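Local atomic coordinates of Na-K-Cl cotransporter (Methanosarcina acetivorans, PDB entry 3G40), a protein that probably contributes to chloride-coupled cation symport as part of the SLC12A family, this chain being the cytoplasmic C-terminal domain of the transporter. Residues A[152-158]-A[192-196]; A[176-181]-A[275-281]. One frame throughout, in Å; residues are numbered along the deposited sequence.

How the interactions relate
Both interactions belong to the second half of this cytoplasmic domain and are linked by helix 179-192. Interaction 2 holds the beginning of that helix against the end of strand 271-276, whereas in interaction 1 its last residue, Trp192, packs against the turn that leads into strand 157-161. Along the chain the segments alternate: 152-158, 176-181, 192-196, 275-281. The centres are about 22 Å apart and the nearest atoms about 7 Å, without touching. Strand 157-161, helix 179-192 and strand 195-201 form a beta-alpha-beta crossover on the ten-stranded mixed sheet, so the two contacts fix opposite ends of its helix to strands of one sheet.

Interaction 1. Residues A[152-158]-A[192-196]; sequences LGRQNLI and WKASL
The Trp192 indole carries the Gln155 side chain over one of its faces. CB of Gln155 stands 3.8 Å from the centroid of the six-membered ring, a CH-pi contact, and the amide runs on over the pyrrole part, stacked with its plane 24° from that of the indole. With CG beside the backbone N (chi1 -53°) and the chain extended beyond it, the amide stays on this face. OE1 comes within 3.3 Å of Trp192 NE1, but from above the ring at an angle too poor for a hydrogen bond; NE1 donates instead to Asp42. Two methyl groups approach the indole obliquely at its benzene end: Leu152 CD2 lies 4.0 Å from CH2 of Trp192, and Ile158 CD1 lies 3.9 Å from its CE3 while also touching the methyl of Ala194.

The type II' turn from Leu152 to Gln155 delivers the chain to this ring, after which the two segments run on as parallel strands. Ser195 N donates to Asn156 O (2.9 Å) and Ile158 N to Ser195 O (2.9 Å), the ladder of the parallel pair. Beyond them, Ile158 CG2 meets Leu196 CD1 at 3.7 Å, both on the sheet face that carries helix 179-192.

Arg154 at the turn forms a salt bridge with Glu78 of the second subunit. Helix 30-44 packs against the indole and Leu152 through Phe39, and strand 247-251 flanks strand 157-161 across from 195-201.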
loop_
_atom_site.group_PDB
_atom_site.type_symbol
_atom_site.label_atom_id
_atom_site.label_comp_id
_atom_site.label_asym_id
_atom_site.label_seq_id
_atom_site.Cartn_x
_atom_site.Cartn_y
_atom_site.Cartn_z
ATOM N N LEU A 152 3.052 1.495 -4.055
ATOM C CA LEU A 152 3.727 2.790 -4.127
ATOM C C LEU A 152 5.059 2.733 -3.400
ATOM O O LEU A 152 5.714 3.758 -3.201
ATOM C CB LEU A 152 2.841 3.905 -3.554
ATOM C CG LEU A 152 1.563 4.147 -4.362
ATOM C CD1 LEU A 152 0.570 5.016 -3.610
ATOM C CD2 LEU A 152 1.911 4.765 -5.715
ATOM N N GLY A 153 5.458 1.529 -3.000
ATOM C CA GLY A 153 6.801 1.318 -2.469
ATOM C C GLY A 153 7.062 2.198 -1.266
ATOM O O GLY A 153 6.215 2.313 -0.369
ATOM N N ARG A 154 8.213 2.858 -1.253
ATOM C CA ARG A 154 8.566 3.710 -0.124
ATOM C C ARG A 154 8.012 5.134 -0.251
ATOM O O ARG A 154 8.223 5.947 0.635
ATOM C CB ARG A 154 10.092 3.743 0.079
ATOM C CG ARG A 154 10.695 2.407 0.527
ATOM C CD ARG A 154 12.244 2.473 0.571
ATOM N NE ARG A 154 12.735 3.435 1.557
ATOM C CZ ARG A 154 13.956 3.971 1.535
ATOM N NH1 ARG A 154 14.817 3.652 0.575
ATOM N NH2 ARG A 154 14.319 4.826 2.471
ATOM N N GLN A 155 7.325 5.432 -1.354
ATOM C CA GLN A 155 6.819 6.792 -1.612
ATOM C C GLN A 155 7.897 7.849 -1.358
ATOM O O GLN A 155 7.633 8.884 -0.747
ATOM C CB GLN A 155 5.571 7.082 -0.751
ATOM C CG GLN A 155 4.521 6.020 -0.911
ATOM C CD GLN A 155 3.168 6.329 -0.223
ATOM O OE1 GLN A 155 2.989 7.355 0.430
ATOM N NE2 GLN A 155 2.230 5.418 -0.368
ATOM N N ASN A 156 9.110 7.591 -1.829
ATOM C CA ASN A 156 10.207 8.517 -1.563
ATOM C C ASN A 156 10.855 9.083 -2.826
ATOM O O ASN A 156 11.687 9.995 -2.755
ATOM C CB ASN A 156 11.259 7.873 -0.651
ATOM C CG ASN A 156 12.024 6.757 -1.330
ATOM O OD1 ASN A 156 11.533 6.135 -2.266
ATOM N ND2 ASN A 156 13.240 6.493 -0.854
ATOM N N LEU A 157 10.478 8.551 -3.981
ATOM C CA LEU A 157 11.047 9.031 -5.241
ATOM C C LEU A 157 9.954 9.149 -6.284
ATOM O O LEU A 157 9.207 8.208 -6.513
ATOM C CB LEU A 157 12.169 8.088 -5.750
ATOM C CG LEU A 157 13.378 7.898 -4.821
ATOM C CD1 LEU A 157 14.208 6.678 -5.219
ATOM C CD2 LEU A 157 14.229 9.166 -4.793
ATOM N N ILE A 158 9.867 10.315 -6.914
ATOM C CA ILE A 158 8.888 10.573 -7.961
ATOM C C ILE A 158 9.634 11.026 -9.210
ATOM O O ILE A 158 10.489 11.905 -9.123
ATOM C CB ILE A 158 7.896 11.698 -7.543
ATOM C CG1 ILE A 158 7.168 11.324 -6.243
ATOM C CG2 ILE A 158 6.878 11.959 -8.643
ATOM C CD1 ILE A 158 6.443 12.491 -5.575
ATOM N N TRP A 192 4.149 13.539 0.246
ATOM C CA TRP A 192 5.024 12.405 0.588
ATOM C C TRP A 192 6.361 12.853 1.173
ATOM O O TRP A 192 7.090 12.039 1.762
ATOM C CB TRP A 192 5.328 11.556 -0.651
ATOM C CG TRP A 192 4.172 10.784 -1.193
ATOM C CD1 TRP A 192 2.898 10.699 -0.666
ATOM C CD2 TRP A 192 4.181 9.953 -2.360
ATOM N NE1 TRP A 192 2.120 9.873 -1.452
ATOM C CE2 TRP A 192 2.883 9.399 -2.491
ATOM C CE3 TRP A 192 5.156 9.624 -3.305
ATOM C CZ2 TRP A 192 2.542 8.543 -3.536
ATOM C CZ3 TRP A 192 4.817 8.777 -4.349
ATOM C CH2 TRP A 192 3.517 8.236 -4.450
ATOM N N LYS A 193 6.694 14.130 0.992
ATOM C CA LYS A 193 8.039 14.617 1.308
ATOM C C LYS A 193 9.062 13.746 0.592
ATOM O O LYS A 193 10.050 13.309 1.178
ATOM C CB LYS A 193 8.290 14.628 2.814
ATOM C CG LYS A 193 7.403 15.618 3.553
ATOM C CD LYS A 193 7.790 15.756 5.013
ATOM C CE LYS A 193 6.971 16.851 5.688
ATOM N NZ LYS A 193 7.330 17.030 7.123
ATOM N N ALA A 194 8.793 13.508 -0.685
ATOM C CA ALA A 194 9.619 12.682 -1.555
ATOM C C ALA A 194 10.575 13.545 -2.380
ATOM O O ALA A 194 10.398 14.761 -2.479
ATOM C CB ALA A 194 8.706 11.859 -2.494
ATOM N N SER A 195 11.580 12.911 -2.979
ATOM C CA SER A 195 12.439 13.597 -3.950
ATOM C C SER A 195 11.828 13.535 -5.343
ATOM O O SER A 195 11.286 12.508 -5.743
ATOM C CB SER A 195 13.835 12.964 -3.974
ATOM O OG SER A 195 14.421 13.086 -2.702
ATOM N N LEU A 196 11.911 14.641 -6.077
ATOM C CA LEU A 196 11.308 14.741 -7.398
ATOM C C LEU A 196 12.369 14.905 -8.475
ATOM O O LEU A 196 13.279 15.724 -8.319
ATOM C CB LEU A 196 10.358 15.938 -7.450
ATOM C CG LEU A 196 9.673 16.251 -8.775
ATOM C CD1 LEU A 196 8.879 15.052 -9.308
ATOM C CD2 LEU A 196 8.735 17.466 -8.616
#

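Interaction 2. Residues A[176-181]-A[275-281]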
loop_
_atom_site.group_PDB
_atom_site.type_symbol
_atom_site.label_atom_id
_atom_site.label_comp_id
_atom_site.label_asym_id
_atom_site.label_seq_id
_atom_site.Cartn_x
_atom_site.Cartn_y
_atom_site.Cartn_z
ATOM N N GLY A 176 1.032 22.871 -22.827
ATOM C CA GLY A 176 0.383 21.804 -23.564
ATOM C C GLY A 176 -0.060 20.726 -22.595
ATOM O O GLY A 176 -0.338 21.013 -21.435
ATOM N N ASN A 177 -0.101 19.478 -23.051
ATOM C CA ASN A 177 -0.656 18.405 -22.227
ATOM C C ASN A 177 0.285 17.913 -21.127
ATOM O O ASN A 177 0.731 16.762 -21.152
ATOM C CB ASN A 177 -1.105 17.236 -23.109
ATOM C CG ASN A 177 -1.855 16.173 -22.328
ATOM O OD1 ASN A 177 -2.509 16.467 -21.327
ATOM N ND2 ASN A 177 -1.766 14.931 -22.784
ATOM N N MET A 178 0.585 18.776 -20.157
ATOM C CA MET A 178 1.433 18.374 -19.040
ATOM C C MET A 178 1.158 19.161 -17.760
ATOM O O MET A 178 1.864 18.997 -16.760
ATOM C CB MET A 178 2.935 18.491 -19.410
ATOM C CG MET A 178 3.438 19.926 -19.494
ATOM S SD MET A 178 5.257 20.046 -19.513
ATOM C CE MET A 178 5.632 19.093 -20.981
ATOM N N ASP A 179 0.137 20.015 -17.778
ATOM C CA ASP A 179 -0.155 20.824 -16.598
ATOM C C ASP A 179 -0.576 19.976 -15.396
ATOM O O ASP A 179 -0.081 20.185 -14.278
ATOM C CB ASP A 179 -1.231 21.862 -16.901
ATOM C CG ASP A 179 -0.759 22.911 -17.873
ATOM O OD1 ASP A 179 -0.382 24.007 -17.425
ATOM O OD2 ASP A 179 -0.767 22.633 -19.083
ATOM N N LEU A 180 -1.487 19.032 -15.627
ATOM C CA LEU A 180 -1.988 18.166 -14.555
ATOM C C LEU A 180 -0.838 17.288 -14.043
ATOM O O LEU A 180 -0.679 17.098 -12.838
ATOM C CB LEU A 180 -3.140 17.285 -15.071
ATOM C CG LEU A 180 -4.333 16.930 -14.182
ATOM C CD1 LEU A 180 -4.937 15.583 -14.608
ATOM C CD2 LEU A 180 -4.001 16.943 -12.696
ATOM N N ALA A 181 -0.031 16.762 -14.965
ATOM C CA ALA A 181 1.137 15.959 -14.588
ATOM C C ALA A 181 2.054 16.713 -13.620
ATOM O O ALA A 181 2.438 16.186 -12.575
ATOM C CB ALA A 181 1.923 15.517 -15.840
ATOM N N ALA A 275 -1.526 11.368 -16.733
ATOM C CA ALA A 275 -2.348 12.548 -16.553
ATOM C C ALA A 275 -2.685 13.262 -17.864
ATOM O O ALA A 275 -1.789 13.708 -18.592
ATOM C CB ALA A 275 -1.673 13.503 -15.582
ATOM N N LEU A 276 -3.985 13.371 -18.154
ATOM C CA LEU A 276 -4.467 14.100 -19.326
ATOM C C LEU A 276 -5.090 15.404 -18.861
ATOM O O LEU A 276 -5.963 15.404 -17.993
ATOM C CB LEU A 276 -5.494 13.265 -20.098
ATOM C CG LEU A 276 -6.297 13.933 -21.216
ATOM C CD1 LEU A 276 -5.410 14.377 -22.373
ATOM C CD2 LEU A 276 -7.371 12.974 -21.707
ATOM N N ASP A 277 -4.635 16.513 -19.436
ATOM C CA ASP A 277 -5.140 17.838 -19.090
ATOM C C ASP A 277 -6.574 18.053 -19.574
ATOM O O ASP A 277 -7.004 17.453 -20.557
ATOM C CB ASP A 277 -4.289 18.919 -19.750
ATOM C CG ASP A 277 -2.937 19.077 -19.104
ATOM O OD1 ASP A 277 -2.639 18.366 -18.121
ATOM O OD2 ASP A 277 -2.179 19.932 -19.586
ATOM N N SER A 278 -7.297 18.938 -18.902
ATOM C CA SER A 278 -8.597 19.364 -19.397
ATOM C C SER A 278 -8.342 20.370 -20.502
ATOM O O SER A 278 -9.156 20.543 -21.411
ATOM C CB SER A 278 -9.404 20.034 -18.290
ATOM O OG SER A 278 -8.757 21.215 -17.844
ATOM N N GLY A 279 -7.195 21.031 -20.413
ATOM C CA GLY A 279 -6.855 22.094 -21.343
ATOM C C GLY A 279 -7.067 23.452 -20.702
ATOM O O GLY A 279 -6.659 24.482 -21.240
ATOM N N GLU A 280 -7.708 23.451 -19.538
ATOM C CA GLU A 280 -8.007 24.683 -18.827
ATOM C C GLU A 280 -7.023 24.969 -17.693
ATOM O O GLU A 280 -6.996 26.076 -17.158
ATOM C CB GLU A 280 -9.446 24.650 -18.299
ATOM C CG GLU A 280 -10.478 24.490 -19.409
ATOM C CD GLU A 280 -11.910 24.487 -18.895
ATOM O OE1 GLU A 280 -12.112 24.288 -17.675
ATOM O OE2 GLU A 280 -12.836 24.682 -19.715
ATOM N N GLU A 281 -6.218 23.978 -17.321
ATOM C CA GLU A 281 -5.226 24.190 -16.271
ATOM C C GLU A 281 -4.056 25.035 -16.779
ATOM O O GLU A 281 -3.608 24.888 -17.921
ATOM C CB GLU A 281 -4.697 22.863 -15.712
ATOM C CG GLU A 281 -5.734 21.764 -15.570
ATOM C CD GLU A 281 -5.802 20.853 -16.783
ATOM O OE1 GLU A 281 -6.087 19.651 -16.604
ATOM O OE2 GLU A 281 -5.571 21.330 -17.912
HETATM O O HOH W 1 -0.891 16.207 -17.826
#
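Asp277, just past the end of strand 271-276, meets the first turn of helix 179-192, whose N-cap is Met178, and its own backbone N donates to Asn177 OD1 (2.8 Å), almost straight. Asn177, the centre of an inverse gamma turn, has CG anti to its backbone N (chi1 -172°), which brings OD1 to this amide while ND2 is held by the Leu252 carbonyl.

The carboxylate of Asp277 receives the opening amides of the helix with both oxygens. OD2 takes Asp179 N at 2.9 Å on its syn lone pair, and OD1 takes Leu180 N at 2.8 Å, also from the syn side but 33° out of the carboxylate plane. A water continues the pattern, accepting from Ala181 N and donating to both Asp277 OD1 and the Ala275 carbonyl. The helix dipole probably favours a negative charge here, yet OD2 of Asp179 lies only 3.1 Å from OD2 of Asp277, the two carboxylate planes 57° apart, which may raise the pKa of one of the two. The other oxygen of Asp179, OD1, accepts from Ala283 N. With an asparagine in place of Asp277 one of the two acceptor oxygens becomes an NH2, which is likely to leave one of the helix amides, Asp179 N or Leu180 N, without its mate and the first turn less firmly held.

Apolar contacts flank the polar centre: Leu180 CD1 and the Ala181 methyl both pack on Ala275 CB, at 4.0 Å and 4.1 Å.

Strands 140-145 and 247-251 border strand 271-276; Leu180 also touches Leu142 of strand 140-145, and Ala181 touches Ile249 of strand 247-251, while Leu276 faces helix 124-136 at Ile131 and Ser135.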